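Local coordinates for beta-galactosidase (PDB 4OIF), which probably hydrolyses terminal non-reducing beta-D-galactose residues of beta-D-galactosides, as a zinc-binding intracellular glycosidase of family GH42, at residues F256-F266 against K302-L313. Residues are numbered along the deposited sequence; the frame is centred on the assembly and turned at random.
Sequences FMADTHDLIPF and KVGFINDLYRSL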
ATOM      1  N   PHE A 256      29.902   3.731   0.005  1.00 15.39           N
ATOM      2  CA  PHE A 256      28.855   3.277  -0.906  1.00 15.66           C
ATOM      3  C   PHE A 256      27.853   2.365  -0.205  1.00 17.30           C
ATOM      4  O   PHE A 256      28.133   1.807   0.864  1.00 17.86           O
ATOM      5  CB  PHE A 256      29.465   2.523  -2.097  1.00 21.18           C
ATOM      6  CG  PHE A 256      30.164   3.404  -3.110  1.00 12.86           C
ATOM      7  CD1 PHE A 256      30.187   4.783  -2.969  1.00 12.21           C
ATOM      8  CD2 PHE A 256      30.790   2.834  -4.218  1.00 16.19           C
ATOM      9  CE1 PHE A 256      30.828   5.583  -3.914  1.00 10.71           C
ATOM     10  CE2 PHE A 256      31.436   3.628  -5.165  1.00 12.25           C
ATOM     11  CZ  PHE A 256      31.452   5.004  -5.007  1.00 14.15           C
ATOM     12  N   MET A 257      26.692   2.191  -0.828  1.00 22.87           N
ATOM     13  CA  MET A 257      25.639   1.338  -0.276  1.00 16.53           C
ATOM     14  C   MET A 257      25.245   0.214  -1.230  1.00 22.61           C
ATOM     15  O   MET A 257      25.624   0.204  -2.410  1.00 18.68           O
ATOM     16  CB  MET A 257      24.389   2.166   0.056  1.00 17.66           C
ATOM     17  CG  MET A 257      24.591   3.236   1.114  1.00 26.24           C
ATOM     18  SD  MET A 257      23.366   4.563   1.021  1.00 19.48           S
ATOM     19  CE  MET A 257      23.904   5.429  -0.441  1.00 15.41           C
ATOM     20  N   ALA A 258      24.483  -0.735  -0.697  1.00 21.23           N
ATOM     21  CA  ALA A 258      23.718  -1.670  -1.504  1.00 23.09           C
ATOM     22  C   ALA A 258      22.250  -1.324  -1.285  1.00 24.90           C
ATOM     23  O   ALA A 258      21.917  -0.684  -0.293  1.00 30.72           O
ATOM     24  CB  ALA A 258      24.013  -3.105  -1.112  1.00 20.19           C
ATOM     25  N   ASP A 259      21.375  -1.718  -2.202  1.00 22.44           N
ATOM     26  CA  ASP A 259      19.955  -1.431  -2.023  1.00 30.95           C
ATOM     27  C   ASP A 259      19.177  -2.628  -1.520  1.00 47.50           C
ATOM     28  O   ASP A 259      19.312  -3.756  -2.022  1.00 32.89           O
ATOM     29  CB  ASP A 259      19.327  -0.910  -3.308  1.00 36.16           C
ATOM     30  CG  ASP A 259      19.371   0.596  -3.384  1.00 37.83           C
ATOM     31  OD1 ASP A 259      19.748   1.203  -2.360  1.00 37.15           O
ATOM     32  OD2 ASP A 259      19.026   1.170  -4.442  1.00 36.40           O
ATOM     33  N   THR A 260      18.313  -2.316  -0.557  1.00 62.92           N
ATOM     34  CA  THR A 260      17.765  -3.249   0.421  1.00 70.07           C
ATOM     35  C   THR A 260      17.229  -4.582  -0.128  1.00 64.66           C
ATOM     36  O   THR A 260      16.870  -4.700  -1.310  1.00 56.26           O
ATOM     37  CB  THR A 260      16.638  -2.541   1.238  1.00 55.29           C
ATOM     38  OG1 THR A 260      16.535  -3.130   2.543  1.00 37.19           O
ATOM     39  CG2 THR A 260      15.284  -2.610   0.512  1.00 55.51           C
ATOM     40  N   HIS A 261      17.221  -5.571   0.772  1.00 61.59           N
ATOM     41  CA  HIS A 261      16.687  -6.925   0.572  1.00 64.85           C
ATOM     42  C   HIS A 261      17.626  -7.826  -0.245  1.00 59.37           C
ATOM     43  O   HIS A 261      18.215  -8.771   0.289  1.00 39.15           O
ATOM     44  CB  HIS A 261      15.285  -6.871  -0.070  1.00 71.07           C
ATOM     45  CG  HIS A 261      14.697  -8.220  -0.373  1.00 71.41           C
ATOM     46  ND1 HIS A 261      14.933  -9.331   0.409  1.00 67.65           N
ATOM     47  CD2 HIS A 261      13.878  -8.630  -1.371  1.00 55.57           C
ATOM     48  CE1 HIS A 261      14.291 -10.370  -0.101  1.00 59.23           C
ATOM     49  NE2 HIS A 261      13.644  -9.971  -1.180  1.00 46.74           N
ATOM     50  N   ASP A 262      17.766  -7.540  -1.533  1.00 53.39           N
ATOM     51  CA  ASP A 262      18.511  -8.436  -2.402  1.00 38.57           C
ATOM     52  C   ASP A 262      19.944  -7.985  -2.544  1.00 41.02           C
ATOM     53  O   ASP A 262      20.702  -8.562  -3.329  1.00 46.48           O
ATOM     54  CB  ASP A 262      17.848  -8.543  -3.778  1.00 34.17           C
ATOM     55  CG  ASP A 262      16.780  -9.615  -3.820  1.00 42.37           C
ATOM     56  OD1 ASP A 262      16.994 -10.683  -3.200  1.00 48.92           O
ATOM     57  OD2 ASP A 262      15.729  -9.394  -4.462  1.00 41.53           O
ATOM     58  N   LEU A 263      20.318  -6.971  -1.772  1.00 31.20           N
ATOM     59  CA  LEU A 263      21.683  -6.480  -1.800  1.00 27.71           C
ATOM     60  C   LEU A 263      22.110  -6.166  -3.230  1.00 26.06           C
ATOM     61  O   LEU A 263      23.128  -6.659  -3.708  1.00 30.59           O
ATOM     62  CB  LEU A 263      22.640  -7.502  -1.178  1.00 24.24           C
ATOM     63  CG  LEU A 263      22.714  -7.552   0.345  1.00 26.30           C
ATOM     64  CD1 LEU A 263      23.804  -8.505   0.777  1.00 16.98           C
ATOM     65  CD2 LEU A 263      22.956  -6.162   0.927  1.00 17.32           C
ATOM     66  N   ILE A 264      21.305  -5.373  -3.920  1.00 25.84           N
ATOM     67  CA  ILE A 264      21.614  -4.990  -5.287  1.00 16.19           C
ATOM     68  C   ILE A 264      22.448  -3.721  -5.248  1.00 16.71           C
ATOM     69  O   ILE A 264      22.542  -3.074  -4.208  1.00 15.10           O
ATOM     70  CB  ILE A 264      20.334  -4.788  -6.108  1.00 20.81           C
ATOM     71  CG1 ILE A 264      19.606  -3.522  -5.653  1.00 21.26           C
ATOM     72  CG2 ILE A 264      19.439  -6.024  -5.988  1.00 19.10           C
ATOM     73  CD1 ILE A 264      18.293  -3.300  -6.335  1.00 13.17           C
ATOM     74  N   PRO A 265      23.102  -3.383  -6.360  1.00 18.11           N
ATOM     75  CA  PRO A 265      23.871  -2.141  -6.294  1.00 16.55           C
ATOM     76  C   PRO A 265      22.974  -0.966  -5.946  1.00 21.58           C
ATOM     77  O   PRO A 265      21.806  -0.955  -6.354  1.00 18.04           O
ATOM     78  CB  PRO A 265      24.438  -2.005  -7.707  1.00 18.14           C
ATOM     79  CG  PRO A 265      24.495  -3.401  -8.222  1.00 13.77           C
ATOM     80  CD  PRO A 265      23.381  -4.157  -7.581  1.00 14.48           C
ATOM     81  N   PHE A 266      23.503  -0.020  -5.175  1.00 18.59           N
ATOM     82  CA  PHE A 266      22.769   1.190  -4.845  1.00 15.86           C
ATOM     83  C   PHE A 266      22.262   1.810  -6.145  1.00 27.65           C
ATOM     84  O   PHE A 266      23.012   1.918  -7.123  1.00 17.90           O
ATOM     85  CB  PHE A 266      23.651   2.166  -4.065  1.00 11.29           C
ATOM     86  CG  PHE A 266      22.973   3.457  -3.729  1.00 18.74           C
ATOM     87  CD1 PHE A 266      21.844   3.472  -2.922  1.00 21.37           C
ATOM     88  CD2 PHE A 266      23.472   4.663  -4.203  1.00 18.57           C
ATOM     89  CE1 PHE A 266      21.214   4.667  -2.606  1.00 11.16           C
ATOM     90  CE2 PHE A 266      22.852   5.862  -3.887  1.00 20.02           C
ATOM     91  CZ  PHE A 266      21.717   5.862  -3.090  1.00 19.66           C
ATOM     92  N   LYS A 302      25.194 -13.475  -2.722  1.00  8.92           N
ATOM     93  CA  LYS A 302      24.821 -12.086  -3.051  1.00 12.67           C
ATOM     94  C   LYS A 302      25.859 -11.067  -2.558  1.00  7.67           C
ATOM     95  O   LYS A 302      26.241 -10.104  -3.277  1.00  7.68           O
ATOM     96  CB  LYS A 302      23.452 -11.738  -2.463  1.00  9.97           C
ATOM     97  CG  LYS A 302      22.271 -12.357  -3.178  1.00  4.10           C
ATOM     98  CD  LYS A 302      20.985 -11.916  -2.521  1.00  7.63           C
ATOM     99  CE  LYS A 302      19.863 -12.884  -2.773  1.00 11.02           C
ATOM    100  NZ  LYS A 302      18.641 -12.528  -1.991  1.00 23.39           N
ATOM    101  N   VAL A 303      26.327 -11.296  -1.333  1.00 10.36           N
ATOM    102  CA  VAL A 303      27.330 -10.424  -0.735  1.00  9.59           C
ATOM    103  C   VAL A 303      28.613 -10.454  -1.559  1.00 10.17           C
ATOM    104  O   VAL A 303      29.208  -9.415  -1.862  1.00  8.47           O
ATOM    105  CB  VAL A 303      27.630 -10.827   0.721  1.00 11.45           C
ATOM    106  CG1 VAL A 303      28.693  -9.915   1.320  1.00  5.86           C
ATOM    107  CG2 VAL A 303      26.359 -10.780   1.553  1.00  7.33           C
ATOM    108  N   GLY A 304      29.021 -11.658  -1.943  1.00 11.96           N
ATOM    109  CA  GLY A 304      30.219 -11.834  -2.741  1.00  8.79           C
ATOM    110  C   GLY A 304      30.096 -11.134  -4.080  1.00 16.57           C
ATOM    111  O   GLY A 304      31.063 -10.562  -4.570  1.00 10.15           O
ATOM    112  N   PHE A 305      28.900 -11.176  -4.666  1.00 14.06           N
ATOM    113  CA  PHE A 305      28.646 -10.468  -5.908  1.00  7.62           C
ATOM    114  C   PHE A 305      28.903  -8.979  -5.721  1.00 11.08           C
ATOM    115  O   PHE A 305      29.668  -8.367  -6.498  1.00 10.79           O
ATOM    116  CB  PHE A 305      27.220 -10.705  -6.389  1.00  8.15           C
ATOM    117  CG  PHE A 305      26.873  -9.979  -7.667  1.00  7.94           C
ATOM    118  CD1 PHE A 305      27.134 -10.561  -8.901  1.00  6.57           C
ATOM    119  CD2 PHE A 305      26.255  -8.722  -7.633  1.00  7.78           C
ATOM    120  CE1 PHE A 305      26.794  -9.899 -10.090  1.00 15.34           C
ATOM    121  CE2 PHE A 305      25.917  -8.055  -8.804  1.00  7.16           C
ATOM    122  CZ  PHE A 305      26.189  -8.645 -10.042  1.00 10.36           C
ATOM    123  N   ILE A 306      28.288  -8.386  -4.697  1.00  9.06           N
ATOM    124  CA  ILE A 306      28.537  -6.947  -4.500  1.00 20.40           C
ATOM    125  C   ILE A 306      30.017  -6.638  -4.220  1.00 13.57           C
ATOM    126  O   ILE A 306      30.566  -5.650  -4.727  1.00  9.10           O
ATOM    127  CB  ILE A 306      27.693  -6.353  -3.365  1.00 19.23           C
ATOM    128  CG1 ILE A 306      26.229  -6.387  -3.756  1.00 17.31           C
ATOM    129  CG2 ILE A 306      28.071  -4.885  -3.139  1.00 11.45           C
ATOM    130  CD1 ILE A 306      25.889  -5.397  -4.856  1.00 24.93           C
ATOM    131  N   ASN A 307      30.669  -7.486  -3.435  1.00 13.75           N
ATOM    132  CA  ASN A 307      32.096  -7.308  -3.203  1.00  6.97           C
ATOM    133  C   ASN A 307      32.862  -7.314  -4.508  1.00  9.71           C
ATOM    134  O   ASN A 307      33.733  -6.494  -4.718  1.00 10.17           O
ATOM    135  CB  ASN A 307      32.636  -8.388  -2.288  1.00 10.02           C
ATOM    136  CG  ASN A 307      32.282  -8.159  -0.839  1.00 16.95           C
ATOM    137  OD1 ASN A 307      31.884  -7.058  -0.436  1.00 13.97           O
ATOM    138  ND2 ASN A 307      32.445  -9.200  -0.036  1.00 12.70           N
ATOM    139  N   ASP A 308      32.529  -8.237  -5.397  1.00  7.77           N
ATOM    140  CA  ASP A 308      33.258  -8.335  -6.639  1.00  8.76           C
ATOM    141  C   ASP A 308      33.032  -7.067  -7.452  1.00 17.76           C
ATOM    142  O   ASP A 308      33.961  -6.520  -8.078  1.00 14.28           O
ATOM    143  CB  ASP A 308      32.834  -9.586  -7.395  1.00  7.71           C
ATOM    144  CG  ASP A 308      33.314 -10.857  -6.711  1.00 15.19           C
ATOM    145  OD1 ASP A 308      34.204 -10.768  -5.834  1.00 10.46           O
ATOM    146  OD2 ASP A 308      32.807 -11.945  -7.038  1.00 10.96           O
ATOM    147  N   LEU A 309      31.803  -6.576  -7.409  1.00 11.83           N
ATOM    148  CA  LEU A 309      31.498  -5.355  -8.122  1.00  9.16           C
ATOM    149  C   LEU A 309      32.367  -4.195  -7.613  1.00 12.98           C
ATOM    150  O   LEU A 309      33.056  -3.530  -8.397  1.00 15.78           O
ATOM    151  CB  LEU A 309      30.004  -5.024  -7.993  1.00 10.14           C
ATOM    152  CG  LEU A 309      29.559  -3.672  -8.563  1.00 16.40           C
ATOM    153  CD1 LEU A 309      29.846  -3.554 -10.059  1.00  8.23           C
ATOM    154  CD2 LEU A 309      28.096  -3.440  -8.276  1.00 11.23           C
ATOM    155  N   TYR A 310      32.360  -3.976  -6.303  1.00 14.96           N
ATOM    156  CA  TYR A 310      33.013  -2.797  -5.735  1.00 14.99           C
ATOM    157  C   TYR A 310      34.541  -2.896  -5.706  1.00 11.56           C
ATOM    158  O   TYR A 310      35.241  -1.885  -5.777  1.00  6.19           O
ATOM    159  CB  TYR A 310      32.467  -2.523  -4.333  1.00 10.70           C
ATOM    160  CG  TYR A 310      31.060  -1.962  -4.366  1.00 17.64           C
ATOM    161  CD1 TYR A 310      30.547  -1.412  -5.539  1.00 16.41           C
ATOM    162  CD2 TYR A 310      30.250  -1.976  -3.235  1.00 12.33           C
ATOM    163  CE1 TYR A 310      29.272  -0.895  -5.592  1.00 14.06           C
ATOM    164  CE2 TYR A 310      28.964  -1.456  -3.277  1.00 15.61           C
ATOM    165  CZ  TYR A 310      28.479  -0.924  -4.466  1.00 16.82           C
ATOM    166  OH  TYR A 310      27.204  -0.410  -4.544  1.00 13.12           O
ATOM    167  N   ARG A 311      35.062  -4.111  -5.616  1.00  8.53           N
ATOM    168  CA  ARG A 311      36.489  -4.306  -5.787  1.00 11.87           C
ATOM    169  C   ARG A 311      36.841  -3.919  -7.210  1.00 10.36           C
ATOM    170  O   ARG A 311      37.746  -3.120  -7.439  1.00 13.22           O
ATOM    171  CB  ARG A 311      36.906  -5.753  -5.505  1.00  9.34           C
ATOM    172  CG  ARG A 311      38.427  -5.983  -5.511  1.00  6.30           C
ATOM    173  CD  ARG A 311      38.751  -7.445  -5.707  1.00  7.13           C
ATOM    174  NE  ARG A 311      38.133  -7.938  -6.932  1.00 12.95           N
ATOM    175  CZ  ARG A 311      37.094  -8.762  -6.979  1.00  9.88           C
ATOM    176  NH1 ARG A 311      36.544  -9.213  -5.854  1.00  8.18           N
ATOM    177  NH2 ARG A 311      36.606  -9.129  -8.157  1.00  7.32           N
ATOM    178  N   SER A 312      36.087  -4.452  -8.165  1.00 10.69           N
ATOM    179  CA  SER A 312      36.434  -4.252  -9.565  1.00 12.19           C
ATOM    180  C   SER A 312      36.362  -2.799 -10.060  1.00 17.16           C
ATOM    181  O   SER A 312      36.998  -2.475 -11.055  1.00 21.95           O
ATOM    182  CB  SER A 312      35.552  -5.137 -10.446  1.00 10.78           C
ATOM    183  OG  SER A 312      35.801  -6.508 -10.184  1.00 12.40           O
ATOM    184  N   LEU A 313      35.605  -1.932  -9.387  1.00 20.65           N
ATOM    185  CA  LEU A 313      35.497  -0.524  -9.815  1.00 14.28           C
ATOM    186  C   LEU A 313      36.839   0.158 -10.063  1.00 17.82           C
ATOM    187  O   LEU A 313      37.005   0.908 -11.030  1.00 15.00           O
ATOM    188  CB  LEU A 313      34.720   0.288  -8.791  1.00  5.72           C
ATOM    189  CG  LEU A 313      33.226   0.018  -8.902  1.00 18.26           C
ATOM    190  CD1 LEU A 313      32.484   0.656  -7.748  1.00 11.67           C
ATOM    191  CD2 LEU A 313      32.703   0.517 -10.256  1.00 10.95           C
TER
HETATM  192  O   HOH W   1      18.310 -11.239   1.199  1.00 15.98           O
HETATM  193  O   HOH W   2      24.052  -8.926  -4.852  1.00 19.05           O
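Phe256 turns a ring edge to one face of Tyr310 in a T-shaped stack, centroids 5.8 Å apart and planes at 68°, while Leu313 CD1 reaches the Phe256 rim near its plane. Met257 O lies at the edge of the Tyr310 ring, in its plane, and accepts a hydrogen bond from Tyr310 OH at 2.7 Å, the hydroxyl standing 22° off the carbonyl plane. At the turn, Asp262 OD1 takes Lys302 NZ nearly head-on in a salt bridge (2.8 Å); the lysine chain, extended beyond CG, runs past Asp262 O to get there. Glu294 also pairs with this ammonium, and Arg437 with Asp262 OD2. With an alanine here in place of Lys302, Asp262 OD1 would probably lose its cation and Glu294 a mate. Leu263 CD1 meets Val303 CG2 at 3.5 Å, and a water donates to both Leu263 O and Lys302 O. Leu263 and Ile264 opposite Asp259 form a G1 beta bulge. Pro265 lays CD against Ile306 CD1 and CG against Leu309 CD2 (3.6 Å). Barrel strand 252-259 thus packs on helix 296-312 through Phe256, and the hairpin extending it covers earlier helix turns, elaborating the TIM-barrel fold, with Met257 beside Glu158, the predicted proton donor.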